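Long-range contacts in In2-1 family protein, glutathione transferase lambda3 (Populus trichocarpa, PDB 4PQI), which binds glutathione and, as a Lambda-class glutathione transferase with the GST fold, probably works as a thiol transferase: residues Ala6-Val11 with Lys217-Lys222; Pro17-Thr22 with Pro71-Glu76; Trp48-Phe53 with Pro111-Lys116; Gly136-Ala141 with Lys148-Ala153. One frame throughout, in Å; residues are numbered along the deposited sequence.

Interaction 1 of 4, residues Ala6-Val11 with Lys217-Lys222; sequences ALDKSV and KIEAYK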
loop_
_atom_site.group_PDB
_atom_site.type_symbol
_atom_site.label_atom_id
_atom_site.label_comp_id
_atom_site.label_asym_id
_atom_site.label_seq_id
_atom_site.Cartn_x
_atom_site.Cartn_y
_atom_site.Cartn_z
ATOM N N ALA A 6 0.643 0.476 19.489
ATOM C CA ALA A 6 1.578 1.038 20.456
ATOM C C ALA A 6 2.910 1.410 19.795
ATOM O O ALA A 6 3.554 2.389 20.178
ATOM C CB ALA A 6 1.804 0.062 21.606
ATOM N N LEU A 7 3.305 0.630 18.789
ATOM C CA LEU A 7 4.611 0.777 18.147
ATOM C C LEU A 7 4.598 1.867 17.064
ATOM O O LEU A 7 5.648 2.374 16.667
ATOM C CB LEU A 7 5.044 -0.576 17.566
ATOM C CG LEU A 7 6.528 -0.864 17.332
ATOM C CD1 LEU A 7 7.356 -0.555 18.580
ATOM C CD2 LEU A 7 6.699 -2.320 16.921
ATOM N N ASP A 8 3.394 2.221 16.617
ATOM C CA ASP A 8 3.145 3.210 15.563
ATOM C C ASP A 8 3.664 4.605 15.941
ATOM O O ASP A 8 3.327 5.127 16.991
ATOM C CB ASP A 8 1.630 3.259 15.329
ATOM C CG ASP A 8 1.232 4.051 14.108
ATOM O OD1 ASP A 8 2.095 4.679 13.457
ATOM O OD2 ASP A 8 0.024 4.042 13.799
ATOM N N LYS A 9 4.471 5.214 15.081
ATOM C CA LYS A 9 5.032 6.528 15.394
ATOM C C LYS A 9 4.366 7.662 14.616
ATOM O O LYS A 9 4.841 8.797 14.632
ATOM C CB LYS A 9 6.552 6.544 15.187
ATOM C CG LYS A 9 7.353 5.983 16.364
ATOM C CD LYS A 9 7.313 6.918 17.548
ATOM C CE LYS A 9 8.053 6.344 18.744
ATOM N NZ LYS A 9 7.961 7.252 19.925
ATOM N N SER A 10 3.255 7.353 13.957
ATOM C CA SER A 10 2.552 8.331 13.130
ATOM C C SER A 10 1.818 9.351 13.976
ATOM O O SER A 10 1.423 9.074 15.104
ATOM C CB SER A 10 1.543 7.644 12.203
ATOM O OG SER A 10 0.458 7.123 12.960
ATOM N N VAL A 11 1.631 10.536 13.410
ATOM C CA VAL A 11 0.781 11.555 14.009
ATOM C C VAL A 11 -0.269 12.001 12.979
ATOM O O VAL A 11 -0.073 11.813 11.772
ATOM C CB VAL A 11 1.616 12.763 14.485
ATOM C CG1 VAL A 11 2.522 12.358 15.648
ATOM C CG2 VAL A 11 2.436 13.345 13.332
ATOM N N LYS A 217 -6.718 -1.293 13.031
ATOM C CA LYS A 217 -6.556 -0.617 14.322
ATOM C C LYS A 217 -5.365 0.351 14.294
ATOM O O LYS A 217 -5.190 1.192 15.190
ATOM C CB LYS A 217 -6.353 -1.630 15.453
ATOM C CG LYS A 217 -7.477 -2.644 15.607
ATOM C CD LYS A 217 -7.191 -3.575 16.786
ATOM C CE LYS A 217 -8.098 -4.799 16.773
ATOM N NZ LYS A 217 -7.761 -5.732 17.901
ATOM N N ILE A 218 -4.549 0.237 13.258
ATOM C CA ILE A 218 -3.310 0.988 13.203
ATOM C C ILE A 218 -3.503 2.366 12.568
ATOM O O ILE A 218 -3.868 2.476 11.399
ATOM C CB ILE A 218 -2.231 0.182 12.456
ATOM C CG1 ILE A 218 -2.068 -1.200 13.108
ATOM C CG2 ILE A 218 -0.911 0.952 12.410
ATOM C CD1 ILE A 218 -1.213 -2.147 12.312
ATOM N N GLU A 219 -3.250 3.408 13.354
ATOM C CA GLU A 219 -3.433 4.793 12.919
ATOM C C GLU A 219 -2.665 5.122 11.637
ATOM O O GLU A 219 -3.174 5.832 10.771
ATOM C CB GLU A 219 -3.010 5.760 14.027
ATOM C CG GLU A 219 -3.866 5.687 15.279
ATOM C CD GLU A 219 -5.321 6.016 15.003
ATOM O OE1 GLU A 219 -5.592 6.778 14.048
ATOM O OE2 GLU A 219 -6.198 5.504 15.734
ATOM N N ALA A 220 -1.445 4.608 11.524
ATOM C CA ALA A 220 -0.622 4.865 10.347
ATOM C C ALA A 220 -1.373 4.468 9.074
ATOM O O ALA A 220 -1.309 5.165 8.062
ATOM C CB ALA A 220 0.691 4.110 10.449
ATOM N N TYR A 221 -2.097 3.353 9.142
ATOM C CA TYR A 221 -2.892 2.906 8.006
ATOM C C TYR A 221 -4.187 3.700 7.825
ATOM O O TYR A 221 -4.487 4.111 6.710
ATOM C CB TYR A 221 -3.214 1.416 8.107
ATOM C CG TYR A 221 -4.243 0.943 7.092
ATOM C CD1 TYR A 221 -4.008 1.058 5.725
ATOM C CD2 TYR A 221 -5.444 0.378 7.505
ATOM C CE1 TYR A 221 -4.940 0.620 4.796
ATOM C CE2 TYR A 221 -6.381 -0.051 6.592
ATOM C CZ TYR A 221 -6.121 0.068 5.234
ATOM O OH TYR A 221 -7.059 -0.365 4.326
ATOM N N LYS A 222 -4.948 3.894 8.908
ATOM C CA LYS A 222 -6.266 4.524 8.825
ATOM C C LYS A 222 -6.204 5.890 8.159
ATOM O O LYS A 222 -7.067 6.224 7.347
ATOM C CB LYS A 222 -6.916 4.642 10.212
ATOM C CG LYS A 222 -7.388 3.316 10.791
ATOM C CD LYS A 222 -8.246 3.521 12.038
ATOM C CE LYS A 222 -7.424 4.084 13.173
ATOM N NZ LYS A 222 -8.182 4.154 14.453
HETATM O O HOH W 1 -1.882 2.917 15.639
#
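Asp8 OD2 is held by two donors at the start of helix 219-222. The backbone N of Ala220 gives it a hydrogen bond of 2.8 Å, bent to 143° at the hydrogen and received on the syn lone pair. A water donates to the same OD2 and accepts from Glu219 N, so both N-H groups at the beginning of the helix are served, one directly and one through the water. Ile218, in the N-cap position, has a purely hydrocarbon side chain and cannot do this itself; its CG2 lies 3.5 Å from Asp8 OD2. The negative carboxylate probably also gains from the positive end of the helix dipole. With CG anti to the backbone N (chi1 -170°), Asp8 reaches across the gap, and its OD1 rests 3.4 Å from Ala220 CB. Alanine suits this place because its single methyl lets the carboxylate come close to the helix backbone. OD1 meanwhile takes two bonds from one face of the carboxylate, from Ser10 OG and from Ser10 N, each 3.0 Å. Both fix the group's rotation, and the Ser10 N bond makes Asp8 to Ser10, after helix 4-7, an Asx turn that ties the N-terminal region to the late helix 219-222.

Interaction 2 of 4, residues Pro17-Thr22 with Pro71-Glu76; sequences PPLDAT and PAWYPE
Pro71 packs against the backbone of Asp20 and Ala21, where residues Asp20 to Thr22 form an Asx turn, close to the start of helix 73-78 in the thioredoxin-like domain. Its ring carbon CG comes within 3.2 Å of Asp20 O, and its CD is 3.8 Å from Leu19 O, so the puckered proline ring meets the loop through carbonyl oxygens. The proline side chain, closed back on its own nitrogen, is compact enough for a place where the CA atoms of Ala21 and Pro71 come within 3.8 Å. Trp73 follows with chi1 at 53°, its CG wedged between the backbone N and the carbonyl carbon. This uncommon turn folds the indole back over its own segment, and Pro71 CB covers one face, offset toward the rim. The outer edge of the ring is left to meet Leu19, whose CD1 approaches CZ2 of Trp73 at 4.0 Å near the ring plane; the two side chains lie roughly at right angles. The indole NE1 is held by Ala23 O, just beyond the loop segment. On the loop itself Asp20 points away from Pro71 and turns back on its own chain, its OD1 accepting from both Thr22 N and Thr22 OG1, each at 2.9 Å. Between the backbones one water donates to Ala21 O and accepts from Ala72 N, both at 2.8 Å.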
loop_
_atom_site.group_PDB
_atom_site.type_symbol
_atom_site.label_atom_id
_atom_site.label_comp_id
_atom_site.label_asym_id
_atom_site.label_seq_id
_atom_site.Cartn_x
_atom_site.Cartn_y
_atom_site.Cartn_z
ATOM N N PRO A 17 -3.753 19.896 -0.986
ATOM C CA PRO A 17 -4.512 19.511 -2.184
ATOM C C PRO A 17 -3.575 18.963 -3.261
ATOM O O PRO A 17 -2.422 19.383 -3.339
ATOM C CB PRO A 17 -5.155 20.839 -2.643
ATOM C CG PRO A 17 -5.125 21.721 -1.447
ATOM C CD PRO A 17 -3.879 21.336 -0.700
ATOM N N PRO A 18 -4.042 17.999 -4.061
ATOM C CA PRO A 18 -3.135 17.499 -5.099
ATOM C C PRO A 18 -2.828 18.578 -6.150
ATOM O O PRO A 18 -3.655 19.463 -6.395
ATOM C CB PRO A 18 -3.911 16.326 -5.711
ATOM C CG PRO A 18 -5.354 16.603 -5.360
ATOM C CD PRO A 18 -5.308 17.248 -4.012
ATOM N N LEU A 19 -1.639 18.502 -6.742
ATOM C CA LEU A 19 -1.189 19.471 -7.741
ATOM C C LEU A 19 -1.718 19.130 -9.130
ATOM O O LEU A 19 -1.516 18.008 -9.613
ATOM C CB LEU A 19 0.337 19.459 -7.800
ATOM C CG LEU A 19 1.092 19.742 -6.502
ATOM C CD1 LEU A 19 2.614 19.629 -6.730
ATOM C CD2 LEU A 19 0.730 21.093 -5.972
ATOM N N ASP A 20 -2.346 20.099 -9.790
ATOM C CA ASP A 20 -2.846 19.884 -11.145
ATOM C C ASP A 20 -1.815 20.240 -12.211
ATOM O O ASP A 20 -0.669 20.581 -11.899
ATOM C CB ASP A 20 -4.136 20.671 -11.386
ATOM C CG ASP A 20 -3.936 22.182 -11.315
ATOM O OD1 ASP A 20 -2.827 22.679 -11.600
ATOM O OD2 ASP A 20 -4.907 22.888 -10.976
ATOM N N ALA A 21 -2.249 20.204 -13.468
ATOM C CA ALA A 21 -1.347 20.363 -14.601
ATOM C C ALA A 21 -0.602 21.689 -14.609
ATOM O O ALA A 21 0.483 21.765 -15.159
ATOM C CB ALA A 21 -2.086 20.163 -15.915
ATOM N N THR A 22 -1.201 22.730 -14.026
ATOM C CA THR A 22 -0.601 24.060 -14.023
ATOM C C THR A 22 0.210 24.367 -12.753
ATOM O O THR A 22 0.747 25.472 -12.620
ATOM C CB THR A 22 -1.664 25.168 -14.195
ATOM O OG1 THR A 22 -2.530 25.173 -13.060
ATOM C CG2 THR A 22 -2.486 24.962 -15.467
ATOM N N PRO A 71 0.986 17.550 -13.796
ATOM C CA PRO A 71 1.942 18.501 -14.373
ATOM C C PRO A 71 2.930 17.769 -15.271
ATOM O O PRO A 71 3.441 16.697 -14.902
ATOM C CB PRO A 71 2.672 19.065 -13.153
ATOM C CG PRO A 71 1.873 18.655 -11.963
ATOM C CD PRO A 71 1.130 17.418 -12.340
ATOM N N ALA A 72 3.141 18.327 -16.458
ATOM C CA ALA A 72 4.081 17.806 -17.429
ATOM C C ALA A 72 5.504 17.725 -16.863
ATOM O O ALA A 72 6.295 16.890 -17.310
ATOM C CB ALA A 72 4.063 18.684 -18.706
ATOM N N TRP A 73 5.839 18.583 -15.896
ATOM C CA TRP A 73 7.194 18.547 -15.326
ATOM C C TRP A 73 7.529 17.234 -14.611
ATOM O O TRP A 73 8.695 16.923 -14.347
ATOM C CB TRP A 73 7.480 19.750 -14.405
ATOM C CG TRP A 73 6.505 20.037 -13.280
ATOM C CD1 TRP A 73 5.649 21.117 -13.199
ATOM C CD2 TRP A 73 6.305 19.286 -12.059
ATOM N NE1 TRP A 73 4.924 21.060 -12.034
ATOM C CE2 TRP A 73 5.304 19.952 -11.317
ATOM C CE3 TRP A 73 6.859 18.110 -11.536
ATOM C CZ2 TRP A 73 4.859 19.496 -10.080
ATOM C CZ3 TRP A 73 6.404 17.646 -10.296
ATOM C CH2 TRP A 73 5.417 18.343 -9.586
ATOM N N TYR A 74 6.509 16.455 -14.291
ATOM C CA TYR A 74 6.771 15.201 -13.590
ATOM C C TYR A 74 7.477 14.146 -14.494
ATOM O O TYR A 74 8.582 13.695 -14.169
ATOM C CB TYR A 74 5.511 14.692 -12.864
ATOM C CG TYR A 74 5.753 13.431 -12.075
ATOM C CD1 TYR A 74 6.532 13.455 -10.923
ATOM C CD2 TYR A 74 5.204 12.220 -12.477
ATOM C CE1 TYR A 74 6.784 12.303 -10.196
ATOM C CE2 TYR A 74 5.436 11.047 -11.749
ATOM C CZ TYR A 74 6.228 11.102 -10.612
ATOM O OH TYR A 74 6.474 9.976 -9.888
ATOM N N PRO A 75 6.875 13.780 -15.646
ATOM C CA PRO A 75 7.646 12.886 -16.516
ATOM C C PRO A 75 8.847 13.574 -17.148
ATOM O O PRO A 75 9.866 12.911 -17.347
ATOM C CB PRO A 75 6.638 12.491 -17.609
ATOM C CG PRO A 75 5.635 13.553 -17.593
ATOM C CD PRO A 75 5.515 14.010 -16.173
ATOM N N GLU A 76 8.742 14.871 -17.439
ATOM C CA GLU A 76 9.821 15.570 -18.126
ATOM C C GLU A 76 11.023 15.855 -17.226
ATOM O O GLU A 76 12.148 15.752 -17.664
ATOM C CB GLU A 76 9.316 16.868 -18.767
ATOM C CG GLU A 76 8.346 16.655 -19.926
ATOM C CD GLU A 76 7.832 17.971 -20.534
ATOM O OE1 GLU A 76 8.430 19.041 -20.258
ATOM O OE2 GLU A 76 6.828 17.932 -21.284
HETATM O O HOH W 2 1.670 20.496 -17.385
#

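Interaction 3 of 4, residues Trp48-Phe53 with Pro111-Lys116; sequences WITRNF and PSLLPK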
loop_
_atom_site.group_PDB
_atom_site.type_symbol
_atom_site.label_atom_id
_atom_site.label_comp_id
_atom_site.label_asym_id
_atom_site.label_seq_id
_atom_site.Cartn_x
_atom_site.Cartn_y
_atom_site.Cartn_z
ATOM N N TRP A 48 3.152 5.359 1.672
ATOM C CA TRP A 48 2.511 6.277 2.607
ATOM C C TRP A 48 2.375 5.693 4.027
ATOM O O TRP A 48 2.762 6.324 5.006
ATOM C CB TRP A 48 1.150 6.668 2.045
ATOM C CG TRP A 48 0.465 7.801 2.733
ATOM C CD1 TRP A 48 0.913 8.521 3.810
ATOM C CD2 TRP A 48 -0.812 8.346 2.392
ATOM N NE1 TRP A 48 -0.007 9.477 4.151
ATOM C CE2 TRP A 48 -1.074 9.392 3.295
ATOM C CE3 TRP A 48 -1.761 8.046 1.408
ATOM C CZ2 TRP A 48 -2.250 10.143 3.241
ATOM C CZ3 TRP A 48 -2.917 8.793 1.355
ATOM C CH2 TRP A 48 -3.158 9.823 2.266
ATOM N N ILE A 49 1.816 4.487 4.126
ATOM C CA ILE A 49 1.672 3.805 5.403
ATOM C C ILE A 49 3.026 3.584 6.080
ATOM O O ILE A 49 3.158 3.789 7.289
ATOM C CB ILE A 49 0.996 2.427 5.218
ATOM C CG1 ILE A 49 -0.353 2.593 4.509
ATOM C CG2 ILE A 49 0.854 1.705 6.569
ATOM C CD1 ILE A 49 -0.886 1.285 3.888
ATOM N N THR A 50 4.018 3.156 5.299
ATOM C CA THR A 50 5.354 2.911 5.827
ATOM C C THR A 50 5.956 4.197 6.399
ATOM O O THR A 50 6.499 4.196 7.509
ATOM C CB THR A 50 6.319 2.287 4.758
ATOM O OG1 THR A 50 5.737 1.117 4.178
ATOM C CG2 THR A 50 7.636 1.918 5.383
ATOM N N ARG A 51 5.842 5.289 5.643
ATOM C CA ARG A 51 6.298 6.618 6.073
ATOM C C ARG A 51 5.703 7.002 7.422
ATOM O O ARG A 51 6.409 7.459 8.334
ATOM C CB ARG A 51 5.888 7.654 5.022
ATOM C CG ARG A 51 6.058 9.117 5.426
ATOM C CD ARG A 51 5.467 9.992 4.319
ATOM N NE ARG A 51 5.362 11.415 4.640
ATOM C CZ ARG A 51 4.277 12.014 5.129
ATOM N NH1 ARG A 51 3.179 11.327 5.422
ATOM N NH2 ARG A 51 4.304 13.315 5.351
ATOM N N ASN A 52 4.390 6.810 7.529
ATOM C CA ASN A 52 3.635 7.156 8.723
ATOM C C ASN A 52 4.076 6.315 9.923
ATOM O O ASN A 52 4.452 6.856 10.966
ATOM C CB ASN A 52 2.128 6.997 8.463
ATOM C CG ASN A 52 1.578 8.028 7.464
ATOM O OD1 ASN A 52 2.301 8.916 7.005
ATOM N ND2 ASN A 52 0.296 7.901 7.120
ATOM N N PHE A 53 4.046 4.997 9.767
ATOM C CA PHE A 53 4.389 4.091 10.862
ATOM C C PHE A 53 5.786 4.335 11.447
ATOM O O PHE A 53 5.956 4.377 12.667
ATOM C CB PHE A 53 4.249 2.639 10.422
ATOM C CG PHE A 53 4.257 1.671 11.559
ATOM C CD1 PHE A 53 3.067 1.297 12.178
ATOM C CD2 PHE A 53 5.452 1.140 12.026
ATOM C CE1 PHE A 53 3.066 0.405 13.237
ATOM C CE2 PHE A 53 5.458 0.245 13.092
ATOM C CZ PHE A 53 4.264 -0.125 13.690
ATOM N N PRO A 111 10.758 2.599 14.078
ATOM C CA PRO A 111 10.497 1.214 14.481
ATOM C C PRO A 111 10.545 0.248 13.310
ATOM O O PRO A 111 10.264 0.620 12.170
ATOM C CB PRO A 111 9.066 1.268 15.027
ATOM C CG PRO A 111 8.468 2.488 14.424
ATOM C CD PRO A 111 9.609 3.468 14.382
ATOM N N SER A 112 10.871 -1.001 13.620
ATOM C CA SER A 112 11.105 -2.036 12.624
ATOM C C SER A 112 9.815 -2.507 11.957
ATOM O O SER A 112 8.798 -2.696 12.615
ATOM C CB SER A 112 11.821 -3.228 13.273
ATOM O OG SER A 112 12.694 -3.857 12.352
ATOM N N LEU A 113 9.869 -2.674 10.639
ATOM C CA LEU A 113 8.766 -3.260 9.889
ATOM C C LEU A 113 9.173 -4.580 9.216
ATOM O O LEU A 113 8.482 -5.070 8.319
ATOM C CB LEU A 113 8.208 -2.260 8.863
ATOM C CG LEU A 113 7.347 -1.155 9.493
ATOM C CD1 LEU A 113 6.988 -0.089 8.475
ATOM C CD2 LEU A 113 6.080 -1.752 10.121
ATOM N N LEU A 114 10.310 -5.132 9.633
ATOM C CA LEU A 114 10.697 -6.503 9.287
ATOM C C LEU A 114 11.302 -7.132 10.533
ATOM O O LEU A 114 12.171 -6.534 11.161
ATOM C CB LEU A 114 11.716 -6.543 8.144
ATOM C CG LEU A 114 11.202 -6.369 6.712
ATOM C CD1 LEU A 114 12.366 -6.310 5.747
ATOM C CD2 LEU A 114 10.251 -7.503 6.324
ATOM N N PRO A 115 10.829 -8.328 10.915
ATOM C CA PRO A 115 11.358 -8.975 12.114
ATOM C C PRO A 115 12.725 -9.570 11.817
ATOM O O PRO A 115 13.119 -9.617 10.653
ATOM C CB PRO A 115 10.343 -10.085 12.385
ATOM C CG PRO A 115 9.826 -10.437 11.038
ATOM C CD PRO A 115 9.792 -9.145 10.259
ATOM N N LYS A 116 13.427 -10.013 12.856
ATOM C CA LYS A 116 14.791 -10.512 12.710
ATOM C C LYS A 116 14.810 -12.009 12.401
ATOM O O LYS A 116 15.698 -12.487 11.691
ATOM C CB LYS A 116 15.612 -10.200 13.968
ATOM C CG LYS A 116 17.091 -10.583 13.870
ATOM C CD LYS A 116 17.938 -9.925 14.956
ATOM C CE LYS A 116 19.422 -10.273 14.795
ATOM N NZ LYS A 116 20.309 -9.428 15.653
#
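Phe53, Leu113 and Pro111 bury most of the surface here, and the phenyl ring is what the other two close on. Phe53 stands on helix 42-54 with CG anti to its backbone nitrogen (chi1 -166°), which swings the ring out from the helix toward the loop 111-116. Leu113 meets one side of that ring: its methyl CD2 lies 3.5 Å from Phe53 CD2 and 3.6 Å from Phe53 CE2, coming in at a slant. Its other branch, CD1, reaches past the ring toward the helix and packs 3.7 Å from Thr50 CG2, so the forked end of the leucine spans one turn of the helix. A branched, wholly apolar side chain suits this double duty. Thr50 can offer a methyl here because its hydroxyl is turned back to Arg46 O, within its own helix. Pro111 contributes a rigid ring whose CG sits 4.0 Å from Phe53 CE2 and 3.6 Å from Phe53 O, touching both the phenyl ring, obliquely, and the backbone carbonyl of Phe53. No hydrogen bond joins the two segments, but polar groups fix the loop from elsewhere: Glu105 of helix 97-107 accepts from Leu113 N through OE1 and from Ser112 OG through OE2, and Lys54 NZ donates to Pro111 O. Phe175 also meets the Phe53 ring. The loop connects helix 97-107 with helix 118-139, which makes this an apolar seam between the first helix of the thioredoxin-like domain and the linker into the helical domain of the GST fold.

Interaction 4 of 4, residues Gly136-Ala141 with Lys148-Ala153; sequences GTVYTA and KEAGPA
Ala153 CB enters a shallow notch between two methyl groups of the facing helix, Val138 CG2 at 3.8 Å and Thr137 CG2 at 3.9 Å. The methyl of Ala141 makes the reverse fit: it settles between Glu149 CB, 3.4 Å away, and Ala150 CB at 3.9 Å. Between these two places Val138 CG1 rests against Ala150 CB at 4.1 Å. The valine therefore uses both branches, CG1 toward Ala150 and CG2 toward Ala153, with CG1 anti to the backbone N (chi1 -175°) and CG2 beside it. Ala150 and Ala153 on one side and Ala141 on the other keep the bumps low, and the backbones approach until the CA atoms of Val138 and Ala150 are close neighbours. The segments belong to the all-helical domain of the GST fold, where helix 118-139 ends and the chain doubles back through helix 146-149 into helix 151-160. Thr137 shows how a polar residue serves in such a place. Its methyl faces across, 3.2 Å from Glu149 O, while OG1 bonds to Lys133 O one turn earlier in its own helix. Just past helix 118-139, Thr140 OG1 turns back on its own chain, donating to Gly136 O in the carbonyl plane at 2.6 Å. On the outer side the chemistry changes. Glu149 lies at the exposed margin, where its aliphatic CB packs on Ala141 and its bent chain carries the carboxylate to a water, which donates to Glu149 OE1 and to Thr140 O.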
loop_
_atom_site.group_PDB
_atom_site.type_symbol
_atom_site.label_atom_id
_atom_site.label_comp_id
_atom_site.label_asym_id
_atom_site.label_seq_id
_atom_site.Cartn_x
_atom_site.Cartn_y
_atom_site.Cartn_z
ATOM N N GLY A 136 -2.724 -9.815 -10.143
ATOM C CA GLY A 136 -2.986 -10.334 -11.471
ATOM C C GLY A 136 -4.201 -11.240 -11.498
ATOM O O GLY A 136 -5.016 -11.190 -12.420
ATOM N N THR A 137 -4.326 -12.067 -10.470
ATOM C CA THR A 137 -5.403 -13.039 -10.411
ATOM C C THR A 137 -6.756 -12.367 -10.147
ATOM O O THR A 137 -7.711 -12.584 -10.906
ATOM C CB THR A 137 -5.125 -14.127 -9.335
ATOM O OG1 THR A 137 -3.891 -14.792 -9.638
ATOM C CG2 THR A 137 -6.233 -15.151 -9.322
ATOM N N VAL A 138 -6.839 -11.558 -9.087
ATOM C CA VAL A 138 -8.122 -10.959 -8.697
ATOM C C VAL A 138 -8.610 -9.898 -9.697
ATOM O O VAL A 138 -9.785 -9.875 -10.059
ATOM C CB VAL A 138 -8.110 -10.365 -7.269
ATOM C CG1 VAL A 138 -9.512 -9.879 -6.884
ATOM C CG2 VAL A 138 -7.645 -11.388 -6.251
ATOM N N TYR A 139 -7.706 -9.036 -10.156
ATOM C CA TYR A 139 -8.099 -7.959 -11.062
ATOM C C TYR A 139 -8.502 -8.434 -12.457
ATOM O O TYR A 139 -9.083 -7.678 -13.234
ATOM C CB TYR A 139 -7.028 -6.862 -11.122
ATOM C CG TYR A 139 -7.066 -5.937 -9.923
ATOM C CD1 TYR A 139 -7.904 -4.828 -9.907
ATOM C CD2 TYR A 139 -6.277 -6.175 -8.800
ATOM C CE1 TYR A 139 -7.944 -3.977 -8.818
ATOM C CE2 TYR A 139 -6.322 -5.327 -7.691
ATOM C CZ TYR A 139 -7.157 -4.229 -7.713
ATOM O OH TYR A 139 -7.219 -3.375 -6.635
ATOM N N THR A 140 -8.223 -9.694 -12.769
ATOM C CA THR A 140 -8.673 -10.272 -14.032
ATOM C C THR A 140 -9.848 -11.229 -13.828
ATOM O O THR A 140 -10.203 -11.983 -14.731
ATOM C CB THR A 140 -7.531 -11.024 -14.757
ATOM O OG1 THR A 140 -7.011 -12.056 -13.907
ATOM C CG2 THR A 140 -6.407 -10.068 -15.117
ATOM N N ALA A 141 -10.453 -11.194 -12.645
ATOM C CA ALA A 141 -11.503 -12.159 -12.305
ATOM C C ALA A 141 -12.928 -11.587 -12.384
ATOM O O ALA A 141 -13.911 -12.319 -12.209
ATOM C CB ALA A 141 -11.246 -12.735 -10.925
ATOM N N LYS A 148 -14.146 -19.225 -8.269
ATOM C CA LYS A 148 -13.175 -19.998 -9.039
ATOM C C LYS A 148 -11.986 -19.140 -9.419
ATOM O O LYS A 148 -10.848 -19.609 -9.411
ATOM C CB LYS A 148 -13.797 -20.540 -10.331
ATOM C CG LYS A 148 -14.958 -21.469 -10.110
ATOM C CD LYS A 148 -15.490 -22.015 -11.422
ATOM C CE LYS A 148 -16.774 -22.797 -11.209
ATOM N NZ LYS A 148 -17.304 -23.285 -12.503
ATOM N N GLU A 149 -12.262 -17.886 -9.770
ATOM C CA GLU A 149 -11.247 -17.004 -10.344
ATOM C C GLU A 149 -10.483 -16.195 -9.303
ATOM O O GLU A 149 -9.261 -16.139 -9.341
ATOM C CB GLU A 149 -11.879 -16.078 -11.384
ATOM C CG GLU A 149 -12.513 -16.806 -12.554
ATOM C CD GLU A 149 -11.495 -17.521 -13.427
ATOM O OE1 GLU A 149 -10.312 -17.101 -13.445
ATOM O OE2 GLU A 149 -11.882 -18.501 -14.103
ATOM N N ALA A 150 -11.200 -15.575 -8.373
ATOM C CA ALA A 150 -10.565 -14.758 -7.338
ATOM C C ALA A 150 -10.338 -15.542 -6.047
ATOM O O ALA A 150 -9.394 -15.271 -5.305
ATOM C CB ALA A 150 -11.399 -13.516 -7.057
ATOM N N GLY A 151 -11.221 -16.504 -5.778
ATOM C CA GLY A 151 -11.137 -17.304 -4.567
ATOM C C GLY A 151 -9.764 -17.874 -4.221
ATOM O O GLY A 151 -9.296 -17.714 -3.094
ATOM N N PRO A 152 -9.107 -18.547 -5.186
ATOM C CA PRO A 152 -7.796 -19.150 -4.908
ATOM C C PRO A 152 -6.754 -18.134 -4.428
ATOM O O PRO A 152 -5.858 -18.488 -3.656
ATOM C CB PRO A 152 -7.395 -19.735 -6.266
ATOM C CG PRO A 152 -8.716 -20.103 -6.887
ATOM C CD PRO A 152 -9.625 -18.965 -6.506
ATOM N N ALA A 153 -6.878 -16.886 -4.865
ATOM C CA ALA A 153 -5.926 -15.864 -4.454
ATOM C C ALA A 153 -6.170 -15.413 -3.011
ATOM O O ALA A 153 -5.225 -15.247 -2.243
ATOM C CB ALA A 153 -5.920 -14.684 -5.436
HETATM O O HOH W 3 -9.892 -14.999 -14.761
#

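Overall arrangement
Interactions 1 and 3 adjoin, with centres about 10 Å apart, and both lean on helix 42-54: Lys9 N probably bonds to Phe53 O, and Asp8 and Ser10 pack on that helix while it turns Thr50 and Phe53 to the linker. Their chemistry contrasts, interaction 1 being polar, partly buried and water-assisted, interaction 3 buried and apolar. Interaction 4 is also a buried hydrocarbon fit, but it lies within the helical domain across the chain's centre from interactions 1 and 3. Interaction 2 is a surface contact on the thioredoxin-like domain, its centre about 29 Å from that of interaction 3, combining proline, tryptophan edge and a bridging water.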